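Local coordinates for protein CG14216 (Drosophila melanogaster, PDB 3P9Y) that dephosphorylates the C-terminal repeat domain of RNA polymerase II, acting on a phosphoserine beside a cis-proline, and probably serves RNA processing and transcription termination, at residues Gln108-Val113 with Asp134-His139; Gly43-Leu48 with Val58-Thr63; Pro49-Asp54 with Lys77-Gln82; Met20-Glu25 with Glu150-Gly155; Asn28-Lys33 with Val158-Ile163. The protein carries 2 engineered substitutions. All blocks are in the same frame, centred on the assembly; numbering follows the deposited sequence.

Contact 1 of 5, residues Gln108-Val113 with Asp134-His139; sequences QFDIIV and DNRPVH
Arg136 and Asp110 pair their charges where strands 111-114 and 137-142 begin to run side by side, two parallel neighbours joined through helix 117-128 in a beta-alpha-beta unit of the LMW PTP-like fold. The carboxylate lies at the guanidinium edge, its plane turned 49° away, and NH2 gives Asp110 OD1 a weak bond of 3.3 Å. With CG anti to the backbone N (chi1 171°) and the chain extended to NE, Arg136 also brings NH1 to Gln108 OE1, a weak, bent bond of 3.1 Å. Its NE is held by a water that lies 2.7 Å from Asp110 OD1. Shortening this side chain to an alanine is likely to leave Asp110 without its charged mate here and the Gln108 amide free to turn. The other carboxylate oxygen of Asp110 already accepts from Ala11 N on the neighbouring strand. Behind the polar groups, His139 N gives Asp110 O a straight bond of 3.0 Å, and Ile112 N gives His139 O one of 2.9 Å. Branched residues suit the sheet: Ile112 CG1 packs on Val138 CG2 at 3.9 Å, while the His139 ring bonds Asp173 and His193. Between the backbones, Ile111 CA directs its hydrogen at His139 O, 3.3 Å away.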
# COMPACT_ATOMS: atom_id res chain seq x y z
N GLN A 108 -0.96 -11.35 -9.22
CA GLN A 108 0.47 -11.16 -9.45
C GLN A 108 0.75 -9.74 -9.93
O GLN A 108 -0.12 -9.08 -10.49
CB GLN A 108 0.97 -12.16 -10.49
CG GLN A 108 0.76 -13.60 -10.07
CD GLN A 108 1.47 -14.57 -10.98
OE1 GLN A 108 1.87 -14.21 -12.09
NE2 GLN A 108 1.63 -15.81 -10.53
N PHE A 109 1.97 -9.27 -9.70
CA PHE A 109 2.31 -7.88 -9.97
C PHE A 109 3.69 -7.73 -10.59
O PHE A 109 4.54 -8.60 -10.44
CB PHE A 109 2.24 -7.07 -8.68
CG PHE A 109 0.94 -7.22 -7.94
CD1 PHE A 109 -0.16 -6.45 -8.28
CD2 PHE A 109 0.81 -8.14 -6.92
CE1 PHE A 109 -1.36 -6.59 -7.61
CE2 PHE A 109 -0.39 -8.29 -6.24
CZ PHE A 109 -1.48 -7.52 -6.59
N ASP A 110 3.90 -6.63 -11.29
CA ASP A 110 5.21 -6.27 -11.80
C ASP A 110 5.99 -5.50 -10.75
O ASP A 110 7.21 -5.60 -10.68
CB ASP A 110 5.08 -5.40 -13.06
CG ASP A 110 4.31 -6.09 -14.16
OD1 ASP A 110 4.74 -7.19 -14.59
OD2 ASP A 110 3.27 -5.55 -14.59
N ILE A 111 5.28 -4.71 -9.94
CA ILE A 111 5.92 -3.94 -8.88
C ILE A 111 5.08 -3.98 -7.61
O ILE A 111 3.87 -3.78 -7.65
CB ILE A 111 6.11 -2.46 -9.28
CG1 ILE A 111 6.95 -2.36 -10.56
CG2 ILE A 111 6.78 -1.69 -8.15
CD1 ILE A 111 7.18 -0.92 -11.04
N ILE A 112 5.73 -4.26 -6.49
CA ILE A 112 5.08 -4.23 -5.19
C ILE A 112 5.79 -3.21 -4.31
O ILE A 112 6.96 -3.37 -4.00
CB ILE A 112 5.14 -5.61 -4.51
CG1 ILE A 112 4.50 -6.67 -5.42
CG2 ILE A 112 4.44 -5.57 -3.15
CD1 ILE A 112 4.59 -8.09 -4.87
N VAL A 113 5.08 -2.15 -3.93
CA VAL A 113 5.66 -1.14 -3.05
C VAL A 113 5.23 -1.41 -1.61
O VAL A 113 4.05 -1.61 -1.35
CB VAL A 113 5.21 0.28 -3.48
CG1 VAL A 113 5.87 1.33 -2.59
CG2 VAL A 113 5.54 0.52 -4.95
N ASP A 134 7.01 -19.75 -13.09
CA ASP A 134 6.84 -18.98 -14.31
C ASP A 134 8.10 -18.18 -14.64
O ASP A 134 8.30 -17.76 -15.78
CB ASP A 134 5.66 -18.01 -14.18
CG ASP A 134 4.33 -18.72 -14.03
OD1 ASP A 134 4.10 -19.71 -14.76
OD2 ASP A 134 3.52 -18.28 -13.18
N ASN A 135 8.94 -17.96 -13.64
CA ASN A 135 10.11 -17.10 -13.79
C ASN A 135 9.74 -15.69 -14.22
O ASN A 135 10.53 -14.98 -14.85
CB ASN A 135 11.11 -17.72 -14.78
CG ASN A 135 11.88 -18.88 -14.18
OD1 ASN A 135 12.10 -18.93 -12.96
ND2 ASN A 135 12.30 -19.81 -15.02
N ARG A 136 8.52 -15.27 -13.88
CA ARG A 136 8.09 -13.89 -14.10
C ARG A 136 8.65 -13.00 -13.00
O ARG A 136 8.28 -13.14 -11.84
CB ARG A 136 6.56 -13.79 -14.12
CG ARG A 136 6.04 -12.36 -14.15
CD ARG A 136 4.54 -12.31 -13.92
NE ARG A 136 4.04 -10.93 -13.88
CZ ARG A 136 2.75 -10.60 -13.81
NH1 ARG A 136 1.82 -11.55 -13.77
NH2 ARG A 136 2.39 -9.32 -13.78
N PRO A 137 9.55 -12.08 -13.36
CA PRO A 137 10.15 -11.21 -12.34
C PRO A 137 9.15 -10.22 -11.76
O PRO A 137 8.29 -9.71 -12.48
CB PRO A 137 11.25 -10.46 -13.11
CG PRO A 137 11.36 -11.12 -14.44
CD PRO A 137 10.04 -11.76 -14.71
N VAL A 138 9.26 -9.97 -10.46
CA VAL A 138 8.50 -8.93 -9.79
C VAL A 138 9.45 -8.13 -8.91
O VAL A 138 10.29 -8.71 -8.22
CB VAL A 138 7.37 -9.51 -8.92
CG1 VAL A 138 7.92 -10.51 -7.92
CG2 VAL A 138 6.61 -8.40 -8.22
N HIS A 139 9.34 -6.81 -8.96
CA HIS A 139 10.23 -5.95 -8.18
C HIS A 139 9.55 -5.46 -6.91
O HIS A 139 8.54 -4.77 -6.98
CB HIS A 139 10.67 -4.76 -9.02
CG HIS A 139 11.41 -5.13 -10.26
ND1 HIS A 139 12.72 -5.57 -10.24
CD2 HIS A 139 11.03 -5.13 -11.56
CE1 HIS A 139 13.11 -5.83 -11.47
NE2 HIS A 139 12.11 -5.57 -12.29
O HOH W 1 7.92 -7.07 -13.23
O HOH W 2 6.67 -9.11 -14.57

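Contact 2 of 5, residues Gly43-Leu48 with Val58-Thr63; sequences GERVKL and VYEFGT
The ring of Phe61 carries Val46 CG2 over the middle of one face, a CH-pi contact 3.8 Å from the centroid and just 5° off the ring normal. At the ring's edge comes the carbonyl of Glu44, with its O 3.7 Å from CD2, and Gly43 O approaches CE2 obliquely at 3.1 Å. The guanidinium of Arg45 has Glu60 OE2 over one face, 3.3 Å from NE; that salt bridge rests on charge alone, since no N-H is aimed at the oxygen. The frame is a beta hairpin of strands 46-48 and 57-59: Tyr59 N bonds Val46 O at 2.9 Å, and Val46 N returns a more bent bond of 2.9 Å to Tyr59 O. Beyond it, Gly62 suits the type II turn from Glu60 to Thr63, its phi of 105° favouring glycine. A water ties Glu44 O to Glu60 OE1 and Phe61 N. An alanine in place of Phe61 is likely to open a gap beneath Val46 and take the cover from the Gly43 and Glu44 carbonyls. Tyr59, meanwhile, sends its OH to Asp71 on helix 65-82. Val46, Tyr59 and Phe61 give the inner side an apolar character, while Arg45, Glu60 and Lys47 put charges outside; this probably helps hold the hairpin whose Lys47 backbone hydrogen-bonds the bound peptide.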
# COMPACT_ATOMS: atom_id res chain seq x y z
N GLY A 43 -0.29 -7.54 8.20
CA GLY A 43 -0.59 -7.92 9.57
C GLY A 43 -1.49 -9.14 9.65
O GLY A 43 -2.11 -9.55 8.67
N GLU A 44 -1.56 -9.74 10.83
CA GLU A 44 -2.46 -10.86 11.06
C GLU A 44 -3.89 -10.34 11.11
O GLU A 44 -4.83 -11.04 10.71
CB GLU A 44 -2.10 -11.58 12.36
CG GLU A 44 -0.78 -12.32 12.31
CD GLU A 44 -0.39 -12.94 13.64
OE1 GLU A 44 -0.93 -12.51 14.69
OE2 GLU A 44 0.46 -13.85 13.64
N ARG A 45 -4.05 -9.12 11.59
CA ARG A 45 -5.37 -8.51 11.71
C ARG A 45 -5.32 -7.01 11.41
O ARG A 45 -4.26 -6.38 11.48
CB ARG A 45 -5.92 -8.73 13.12
CG ARG A 45 -6.10 -10.19 13.49
CD ARG A 45 -6.43 -10.35 14.96
NE ARG A 45 -6.56 -11.76 15.34
CZ ARG A 45 -6.80 -12.19 16.57
NH1 ARG A 45 -6.94 -11.32 17.57
NH2 ARG A 45 -6.89 -13.49 16.82
N VAL A 46 -6.48 -6.45 11.08
CA VAL A 46 -6.62 -5.01 10.88
C VAL A 46 -6.66 -4.31 12.23
O VAL A 46 -7.44 -4.68 13.10
CB VAL A 46 -7.90 -4.69 10.10
CG1 VAL A 46 -8.04 -3.19 9.89
CG2 VAL A 46 -7.90 -5.43 8.77
N LYS A 47 -5.83 -3.28 12.40
CA LYS A 47 -5.71 -2.61 13.69
C LYS A 47 -5.80 -1.09 13.55
O LYS A 47 -4.94 -0.47 12.93
CB LYS A 47 -4.39 -2.98 14.35
CG LYS A 47 -4.27 -4.44 14.77
CD LYS A 47 -3.04 -4.66 15.64
CE LYS A 47 -3.02 -6.05 16.28
NZ LYS A 47 -2.92 -7.14 15.27
N LEU A 48 -6.84 -0.51 14.14
CA LEU A 48 -6.98 0.94 14.19
C LEU A 48 -6.81 1.43 15.62
O LEU A 48 -7.10 0.70 16.56
CB LEU A 48 -8.36 1.37 13.68
CG LEU A 48 -8.61 1.24 12.18
CD1 LEU A 48 -8.57 -0.21 11.75
CD2 LEU A 48 -9.94 1.87 11.80
N VAL A 58 -9.64 -3.84 16.81
CA VAL A 58 -9.05 -4.89 15.99
C VAL A 58 -10.12 -5.69 15.27
O VAL A 58 -11.12 -6.09 15.87
CB VAL A 58 -8.20 -5.85 16.86
CG1 VAL A 58 -7.54 -6.91 16.01
CG2 VAL A 58 -7.16 -5.07 17.65
N TYR A 59 -9.91 -5.93 13.98
CA TYR A 59 -10.86 -6.68 13.17
C TYR A 59 -10.10 -7.68 12.31
O TYR A 59 -8.89 -7.57 12.15
CB TYR A 59 -11.65 -5.74 12.27
CG TYR A 59 -12.22 -4.54 12.99
CD1 TYR A 59 -13.53 -4.54 13.44
CD2 TYR A 59 -11.45 -3.42 13.23
CE1 TYR A 59 -14.06 -3.45 14.11
CE2 TYR A 59 -11.96 -2.33 13.90
CZ TYR A 59 -13.26 -2.35 14.33
OH TYR A 59 -13.77 -1.26 14.99
N GLU A 60 -10.83 -8.64 11.75
CA GLU A 60 -10.24 -9.61 10.85
C GLU A 60 -10.20 -9.03 9.46
O GLU A 60 -11.04 -8.20 9.11
CB GLU A 60 -11.06 -10.91 10.85
CG GLU A 60 -11.11 -11.63 12.19
CD GLU A 60 -9.79 -12.26 12.57
OE1 GLU A 60 -9.07 -12.76 11.68
OE2 GLU A 60 -9.46 -12.25 13.78
N PHE A 61 -9.23 -9.44 8.65
CA PHE A 61 -9.24 -9.06 7.25
C PHE A 61 -10.50 -9.65 6.63
O PHE A 61 -10.89 -10.76 6.96
CB PHE A 61 -7.98 -9.58 6.54
CG PHE A 61 -6.78 -8.70 6.75
CD1 PHE A 61 -6.50 -7.66 5.88
CD2 PHE A 61 -5.93 -8.91 7.83
CE1 PHE A 61 -5.40 -6.86 6.07
CE2 PHE A 61 -4.83 -8.11 8.03
CZ PHE A 61 -4.56 -7.08 7.15
N GLY A 62 -11.14 -8.89 5.75
CA GLY A 62 -12.40 -9.31 5.18
C GLY A 62 -13.58 -8.56 5.77
O GLY A 62 -14.65 -8.52 5.17
N THR A 63 -13.41 -7.99 6.96
CA THR A 63 -14.42 -7.12 7.54
C THR A 63 -14.58 -5.89 6.65
O THR A 63 -13.63 -5.16 6.42
CB THR A 63 -14.03 -6.64 8.96
OG1 THR A 63 -13.69 -7.76 9.79
CG2 THR A 63 -15.17 -5.87 9.61
O HOH W 3 -7.39 -11.49 9.98

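Contact 3 of 5, residues Pro49-Asp54 with Lys77-Gln82; sequences PGMAFD and KEFYTQ
Met51 and Phe79 make the one Met-aromatic contact here. Met51 CG lies over one face of the ring, offset toward the rim, 3.5 Å from Phe79 CE2; SD stands over the same ring, 4.6 Å from the centroid and 15° off the normal. The first torsion of Phe79 (chi1 178°) swings the ring away from the backbone N to meet it, while the flexible, polarisable methionine crosses it obliquely, bent at its last torsion. Backbone oxygens form the second group, reaching rings at their hydrogen-bearing edges: Gly50 O lies 3.6 Å from Phe79 CZ, and Pro49 O 3.9 Å from Tyr80 CE1. The third is aromatic packing within helix 65-82, where Phe79 CD2 stands over the centre of the Tyr80 ring. Tyr80 OH bonds Asn57, and the ring itself packs on Leu85 and Leu86 of helix 85-95. The arrangement is part of the peptide-binding site: Met51 O accepts a hydrogen bond from an aromatic side chain of the bound peptide, and Pro49 packs on the peptide backbone.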
# COMPACT_ATOMS: atom_id res chain seq x y z
N PRO A 49 -6.33 2.67 15.79
CA PRO A 49 -6.16 3.23 17.14
C PRO A 49 -7.50 3.42 17.83
O PRO A 49 -8.53 3.51 17.17
CB PRO A 49 -5.50 4.58 16.87
CG PRO A 49 -5.93 4.94 15.48
CD PRO A 49 -6.03 3.65 14.74
N GLY A 50 -7.49 3.48 19.16
CA GLY A 50 -8.70 3.61 19.94
C GLY A 50 -8.64 4.82 20.86
O GLY A 50 -7.95 5.79 20.57
N MET A 51 -9.35 4.75 21.98
CA MET A 51 -9.39 5.86 22.92
C MET A 51 -8.24 5.78 23.92
O MET A 51 -7.94 6.75 24.61
CB MET A 51 -10.74 5.88 23.64
CG MET A 51 -11.92 6.00 22.69
SD MET A 51 -13.49 6.27 23.53
CE MET A 51 -13.17 7.85 24.32
N ALA A 52 -7.61 4.61 23.99
CA ALA A 52 -6.40 4.43 24.78
C ALA A 52 -5.39 3.63 23.97
O ALA A 52 -5.77 2.82 23.12
CB ALA A 52 -6.72 3.71 26.08
N PHE A 53 -4.11 3.85 24.21
CA PHE A 53 -3.08 3.17 23.44
C PHE A 53 -3.22 1.65 23.53
O PHE A 53 -3.05 0.94 22.53
CB PHE A 53 -1.68 3.59 23.89
CG PHE A 53 -0.59 2.92 23.11
CD1 PHE A 53 -0.03 3.53 22.00
CD2 PHE A 53 -0.13 1.66 23.48
CE1 PHE A 53 0.97 2.91 21.28
CE2 PHE A 53 0.87 1.03 22.76
CZ PHE A 53 1.42 1.66 21.66
N ASP A 54 -3.52 1.14 24.72
CA ASP A 54 -3.61 -0.30 24.93
C ASP A 54 -4.98 -0.85 24.57
O ASP A 54 -5.28 -2.02 24.84
CB ASP A 54 -3.24 -0.68 26.37
CG ASP A 54 -4.26 -0.18 27.39
OD1 ASP A 54 -4.99 0.79 27.10
OD2 ASP A 54 -4.32 -0.77 28.49
N LYS A 77 -19.16 8.34 17.89
CA LYS A 77 -19.10 9.01 16.60
C LYS A 77 -18.19 10.23 16.62
O LYS A 77 -17.37 10.43 15.73
CB LYS A 77 -20.50 9.42 16.16
CG LYS A 77 -20.59 9.92 14.73
CD LYS A 77 -22.03 10.23 14.33
CE LYS A 77 -22.54 11.49 15.01
NZ LYS A 77 -21.83 12.71 14.52
N GLU A 78 -18.33 11.06 17.65
CA GLU A 78 -17.60 12.32 17.72
C GLU A 78 -16.09 12.11 17.85
O GLU A 78 -15.31 12.83 17.24
CB GLU A 78 -18.10 13.17 18.88
CG GLU A 78 -17.68 14.63 18.79
CD GLU A 78 -17.01 15.13 20.05
OE1 GLU A 78 -16.06 15.94 19.93
OE2 GLU A 78 -17.42 14.72 21.16
N PHE A 79 -15.70 11.12 18.65
CA PHE A 79 -14.29 10.84 18.88
C PHE A 79 -13.62 10.34 17.61
O PHE A 79 -12.52 10.77 17.26
CB PHE A 79 -14.12 9.80 19.99
CG PHE A 79 -12.69 9.42 20.26
CD1 PHE A 79 -11.88 10.24 21.03
CD2 PHE A 79 -12.16 8.25 19.75
CE1 PHE A 79 -10.56 9.90 21.28
CE2 PHE A 79 -10.84 7.90 20.00
CZ PHE A 79 -10.05 8.73 20.77
N TYR A 80 -14.29 9.45 16.90
CA TYR A 80 -13.72 8.86 15.70
C TYR A 80 -13.89 9.77 14.49
O TYR A 80 -13.39 9.46 13.41
CB TYR A 80 -14.31 7.47 15.46
CG TYR A 80 -13.85 6.48 16.50
CD1 TYR A 80 -12.52 6.07 16.55
CD2 TYR A 80 -14.72 5.97 17.45
CE1 TYR A 80 -12.08 5.18 17.50
CE2 TYR A 80 -14.29 5.07 18.40
CZ TYR A 80 -12.97 4.68 18.43
OH TYR A 80 -12.53 3.79 19.37
N THR A 81 -14.58 10.88 14.67
CA THR A 81 -14.65 11.90 13.63
C THR A 81 -13.46 12.84 13.77
O THR A 81 -12.78 13.16 12.80
CB THR A 81 -15.95 12.72 13.71
OG1 THR A 81 -17.05 11.93 13.22
CG2 THR A 81 -15.85 13.98 12.87
N GLN A 82 -13.20 13.27 15.00
CA GLN A 82 -12.17 14.26 15.27
C GLN A 82 -10.76 13.70 15.05
O GLN A 82 -9.85 14.43 14.66
CB GLN A 82 -12.30 14.80 16.69
CG GLN A 82 -13.55 15.62 16.92
CD GLN A 82 -13.58 16.86 16.05
OE1 GLN A 82 -12.57 17.54 15.88
NE2 GLN A 82 -14.75 17.16 15.50

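Contact 4 of 5, residues Met20-Glu25 with Glu150-Gly155; sequences MNRSME and EDALMG
Arg22 O and Ala152 O share one water, which donates to both, at 2.8 Å to Arg22 O and 2.9 Å to Ala152 O, and so links two helices through their backbones. Around it the packing is close, and alanine fits because the CA atoms of Arg22 and Ala152 are a mere 4.8 Å apart. Its methyl group rests against the amide of Asn21, with CB 3.4 Å from OD1 of that residue, and lies beside Arg22 CA. The same amide is held by Asn147, which accepts from Asn21 ND2. Glu25 leans across the second helix, a bend at chi2 of 70° folding its chain over Leu153. Its methylene CG meets Leu153 CA at 3.4 Å, and OE1 comes equally near Leu153 CD1. The other oxygen, OE2, has its charge answered by Arg91. Arg22 leads away from the contact, its guanidinium bonding Glu116 while NE binds the phosphorylated side chain of the peptide. That group also receives N-H bonds from Met20 and Asn21, in the loop just ahead of helix 22-32, as in the phosphate-binding loop of LMW PTP-like phosphatases; the positive helix end would probably add to the pull on the anion.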
# COMPACT_ATOMS: atom_id res chain seq x y z
N MET A 20 -5.22 0.05 5.68
CA MET A 20 -6.15 1.06 6.19
C MET A 20 -5.73 2.48 5.80
O MET A 20 -6.52 3.22 5.23
CB MET A 20 -6.23 0.99 7.71
CG MET A 20 -7.38 0.14 8.23
SD MET A 20 -9.00 0.86 7.87
CE MET A 20 -10.03 -0.57 8.16
N ASN A 21 -4.51 2.85 6.15
CA ASN A 21 -4.06 4.23 5.97
C ASN A 21 -3.12 4.39 4.78
O ASN A 21 -3.53 4.85 3.72
CB ASN A 21 -3.37 4.72 7.24
CG ASN A 21 -2.90 6.16 7.14
OD1 ASN A 21 -3.51 6.98 6.45
ND2 ASN A 21 -1.81 6.47 7.82
N ARG A 22 -1.86 4.00 4.96
CA ARG A 22 -0.81 4.29 3.99
C ARG A 22 -1.05 3.67 2.62
O ARG A 22 -0.88 4.33 1.59
CB ARG A 22 0.55 3.86 4.55
CG ARG A 22 1.04 4.72 5.71
CD ARG A 22 2.20 4.05 6.47
NE ARG A 22 1.78 2.80 7.11
CZ ARG A 22 2.60 1.96 7.72
NH1 ARG A 22 3.90 2.21 7.80
NH2 ARG A 22 2.12 0.85 8.27
N SER A 23 -1.43 2.39 2.58
CA SER A 23 -1.63 1.71 1.30
C SER A 23 -2.85 2.26 0.57
O SER A 23 -2.89 2.27 -0.65
CB SER A 23 -1.79 0.20 1.50
OG SER A 23 -3.05 -0.11 2.07
N MET A 24 -3.84 2.71 1.32
CA MET A 24 -5.08 3.18 0.71
C MET A 24 -4.95 4.60 0.17
O MET A 24 -5.55 4.94 -0.84
CB MET A 24 -6.23 3.09 1.72
CG MET A 24 -6.58 1.65 2.06
SD MET A 24 -7.03 0.71 0.59
CE MET A 24 -8.75 1.19 0.41
N GLU A 25 -4.16 5.42 0.84
CA GLU A 25 -3.84 6.75 0.35
C GLU A 25 -3.09 6.61 -0.98
O GLU A 25 -3.40 7.30 -1.96
CB GLU A 25 -2.98 7.49 1.37
CG GLU A 25 -2.91 8.98 1.16
CD GLU A 25 -4.22 9.67 1.48
OE1 GLU A 25 -4.81 10.24 0.55
OE2 GLU A 25 -4.66 9.63 2.65
N GLU A 150 -1.31 12.69 7.43
CA GLU A 150 -0.60 13.68 6.62
C GLU A 150 0.54 13.03 5.84
O GLU A 150 0.71 13.28 4.64
CB GLU A 150 -0.04 14.81 7.49
CG GLU A 150 -1.10 15.67 8.16
CD GLU A 150 -1.37 15.25 9.59
OE1 GLU A 150 -1.10 16.06 10.51
OE2 GLU A 150 -1.85 14.11 9.81
N ASP A 151 1.33 12.21 6.52
CA ASP A 151 2.48 11.58 5.89
C ASP A 151 2.05 10.47 4.93
O ASP A 151 2.77 10.15 4.00
CB ASP A 151 3.44 11.04 6.95
CG ASP A 151 4.26 12.13 7.60
OD1 ASP A 151 4.83 12.96 6.86
OD2 ASP A 151 4.32 12.18 8.85
N ALA A 152 0.86 9.91 5.14
CA ALA A 152 0.34 8.92 4.21
C ALA A 152 0.09 9.57 2.85
O ALA A 152 0.39 8.99 1.81
CB ALA A 152 -0.94 8.30 4.75
N LEU A 153 -0.45 10.78 2.86
CA LEU A 153 -0.69 11.50 1.62
C LEU A 153 0.64 11.88 0.96
O LEU A 153 0.78 11.76 -0.26
CB LEU A 153 -1.52 12.76 1.87
CG LEU A 153 -1.82 13.57 0.61
CD1 LEU A 153 -2.65 12.75 -0.37
CD2 LEU A 153 -2.52 14.88 0.95
N MET A 154 1.60 12.33 1.76
CA MET A 154 2.92 12.69 1.25
C MET A 154 3.57 11.46 0.63
O MET A 154 4.21 11.55 -0.41
CB MET A 154 3.81 13.20 2.39
CG MET A 154 3.29 14.44 3.10
SD MET A 154 3.58 15.95 2.17
CE MET A 154 2.14 16.02 1.11
N GLY A 155 3.40 10.32 1.28
CA GLY A 155 3.92 9.06 0.77
C GLY A 155 3.29 8.69 -0.56
O GLY A 155 3.94 8.14 -1.44
O HOH W 4 1.15 6.26 1.43

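Contact 5 of 5, residues Asn28-Lys33 with Val158-Ile163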
# COMPACT_ATOMS: atom_id res chain seq x y z
N ASN A 28 -5.42 5.26 -3.79
CA ASN A 28 -6.29 6.29 -4.34
C ASN A 28 -5.55 7.19 -5.32
O ASN A 28 -6.04 7.46 -6.42
CB ASN A 28 -6.89 7.13 -3.21
CG ASN A 28 -7.80 8.22 -3.73
OD1 ASN A 28 -8.98 7.99 -3.99
ND2 ASN A 28 -7.25 9.41 -3.89
N PHE A 29 -4.37 7.63 -4.92
CA PHE A 29 -3.59 8.54 -5.75
C PHE A 29 -3.15 7.85 -7.04
O PHE A 29 -3.36 8.37 -8.13
CB PHE A 29 -2.37 9.04 -4.96
CG PHE A 29 -1.81 10.33 -5.47
CD1 PHE A 29 -2.20 11.54 -4.91
CD2 PHE A 29 -0.88 10.35 -6.50
CE1 PHE A 29 -1.67 12.74 -5.37
CE2 PHE A 29 -0.36 11.54 -6.96
CZ PHE A 29 -0.75 12.74 -6.40
N LEU A 30 -2.55 6.67 -6.90
CA LEU A 30 -2.10 5.90 -8.06
C LEU A 30 -3.23 5.66 -9.06
O LEU A 30 -3.03 5.80 -10.26
CB LEU A 30 -1.50 4.56 -7.62
CG LEU A 30 -0.08 4.63 -7.05
CD1 LEU A 30 0.26 3.34 -6.29
CD2 LEU A 30 0.95 4.89 -8.16
N ALA A 31 -4.41 5.30 -8.55
CA ALA A 31 -5.55 5.01 -9.41
C ALA A 31 -6.00 6.26 -10.17
O ALA A 31 -6.35 6.19 -11.34
CB ALA A 31 -6.70 4.44 -8.60
N LYS A 32 -6.00 7.40 -9.48
CA LYS A 32 -6.37 8.66 -10.10
C LYS A 32 -5.37 9.09 -11.17
O LYS A 32 -5.73 9.80 -12.11
CB LYS A 32 -6.50 9.76 -9.04
CG LYS A 32 -7.78 9.68 -8.23
CD LYS A 32 -7.83 10.78 -7.18
CE LYS A 32 -9.18 10.79 -6.47
NZ LYS A 32 -9.30 11.92 -5.50
N LYS A 33 -4.12 8.66 -11.04
CA LYS A 33 -3.11 8.94 -12.06
C LYS A 33 -3.07 7.86 -13.14
O LYS A 33 -2.17 7.85 -13.97
CB LYS A 33 -1.72 9.11 -11.43
CG LYS A 33 -1.62 10.26 -10.43
CD LYS A 33 -2.10 11.57 -11.02
CE LYS A 33 -1.94 12.72 -10.04
NZ LYS A 33 -2.58 13.98 -10.53
N VAL A 158 5.01 10.56 -3.23
CA VAL A 158 6.37 10.10 -3.48
C VAL A 158 6.36 8.75 -4.21
O VAL A 158 7.11 8.54 -5.15
CB VAL A 158 7.17 9.95 -2.17
CG1 VAL A 158 8.57 9.42 -2.47
CG2 VAL A 158 7.23 11.28 -1.44
N ILE A 159 5.52 7.84 -3.74
CA ILE A 159 5.41 6.54 -4.35
C ILE A 159 4.96 6.69 -5.79
O ILE A 159 5.42 5.98 -6.68
CB ILE A 159 4.41 5.67 -3.58
CG1 ILE A 159 5.04 5.22 -2.26
CG2 ILE A 159 4.00 4.46 -4.41
CD1 ILE A 159 4.06 4.59 -1.30
N THR A 160 4.05 7.63 -6.03
CA THR A 160 3.52 7.83 -7.37
C THR A 160 4.60 8.39 -8.30
O THR A 160 4.70 7.97 -9.45
CB THR A 160 2.29 8.76 -7.37
OG1 THR A 160 1.23 8.14 -6.63
CG2 THR A 160 1.82 9.02 -8.79
N ASP A 161 5.41 9.32 -7.81
CA ASP A 161 6.54 9.82 -8.59
C ASP A 161 7.46 8.67 -8.96
O ASP A 161 7.97 8.61 -10.09
CB ASP A 161 7.33 10.86 -7.81
CG ASP A 161 6.58 12.16 -7.63
OD1 ASP A 161 5.70 12.47 -8.47
OD2 ASP A 161 6.87 12.89 -6.66
N MET A 162 7.68 7.75 -8.03
CA MET A 162 8.57 6.62 -8.28
C MET A 162 7.99 5.71 -9.36
O MET A 162 8.70 5.30 -10.27
CB MET A 162 8.79 5.82 -7.00
CG MET A 162 9.75 4.67 -7.19
SD MET A 162 10.03 3.71 -5.70
CE MET A 162 8.46 2.86 -5.54
N ILE A 163 6.71 5.38 -9.25
CA ILE A 163 6.07 4.48 -10.20
C ILE A 163 6.01 5.14 -11.58
O ILE A 163 6.24 4.50 -12.59
CB ILE A 163 4.65 4.08 -9.76
CG1 ILE A 163 4.68 3.35 -8.41
CG2 ILE A 163 3.99 3.21 -10.82
CD1 ILE A 163 5.31 1.97 -8.46
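Thr160, on helix 149-167, packs against Phe29 and Leu30 of helix 22-32 and can be followed outward. Thr160 CB lies 3.7 Å from Phe29 CD2. Next, OG1 stands beside its own backbone N (chi1 -64°), where it bonds Ala156 O one helical turn back; turned that way it also approaches Phe29 CD2 obliquely at 3.1 Å and Leu30 CD2 at 3.6 Å. The methyl CG2 lies at the edge of the same ring, in its plane, and meets Lys33 CG at 4.0 Å. A threonine suits the spot because it is small, as a separation of 6.0 Å between Thr160 CA and Leu30 CA demands, and its hydroxyl is satisfied within its own helix. Leu30 runs past Thr160 in the opposite direction, its CD2 meeting Ile163 CG1 at 4.0 Å and its CD1 reaching Ile159 CG2 more loosely. Phe29 additionally meets the ring of Phe157. The two helix segments cross at -40° with axes 9.7 Å apart, and beneath them Leu30 rests on Val14 of strand 11-16 and Ile163 on Val12 and Val113. The contact therefore holds two helices side by side on one face of the sheet largely through apolar packing, and its one hydroxyl is spent inside a helix.

In the fold
Contacts 4 and 5 follow the same two helices, 22-32 and 149-167, with centres about 11 Å apart; contact 4 lies at the end beside the phosphate-binding loop, contact 5 farther along. Contact 5 rests directly on contact 1: Val113 CG2 touches Met162 CE at 3.8 Å, so helix 149-167 packs on strand 111-114. Contact 2 reaches contact 4 through Met20, whose CE is 3.7 Å from Val46 CG1. Contact 3 adjoins contact 2 in sequence, centres about 17 Å apart, and the two share the bound peptide with contact 4, which grips the phosphate. Contact 1, with its centre about 38 Å from that of contact 3, lies on the opposite side of the chain's centre from contact 3.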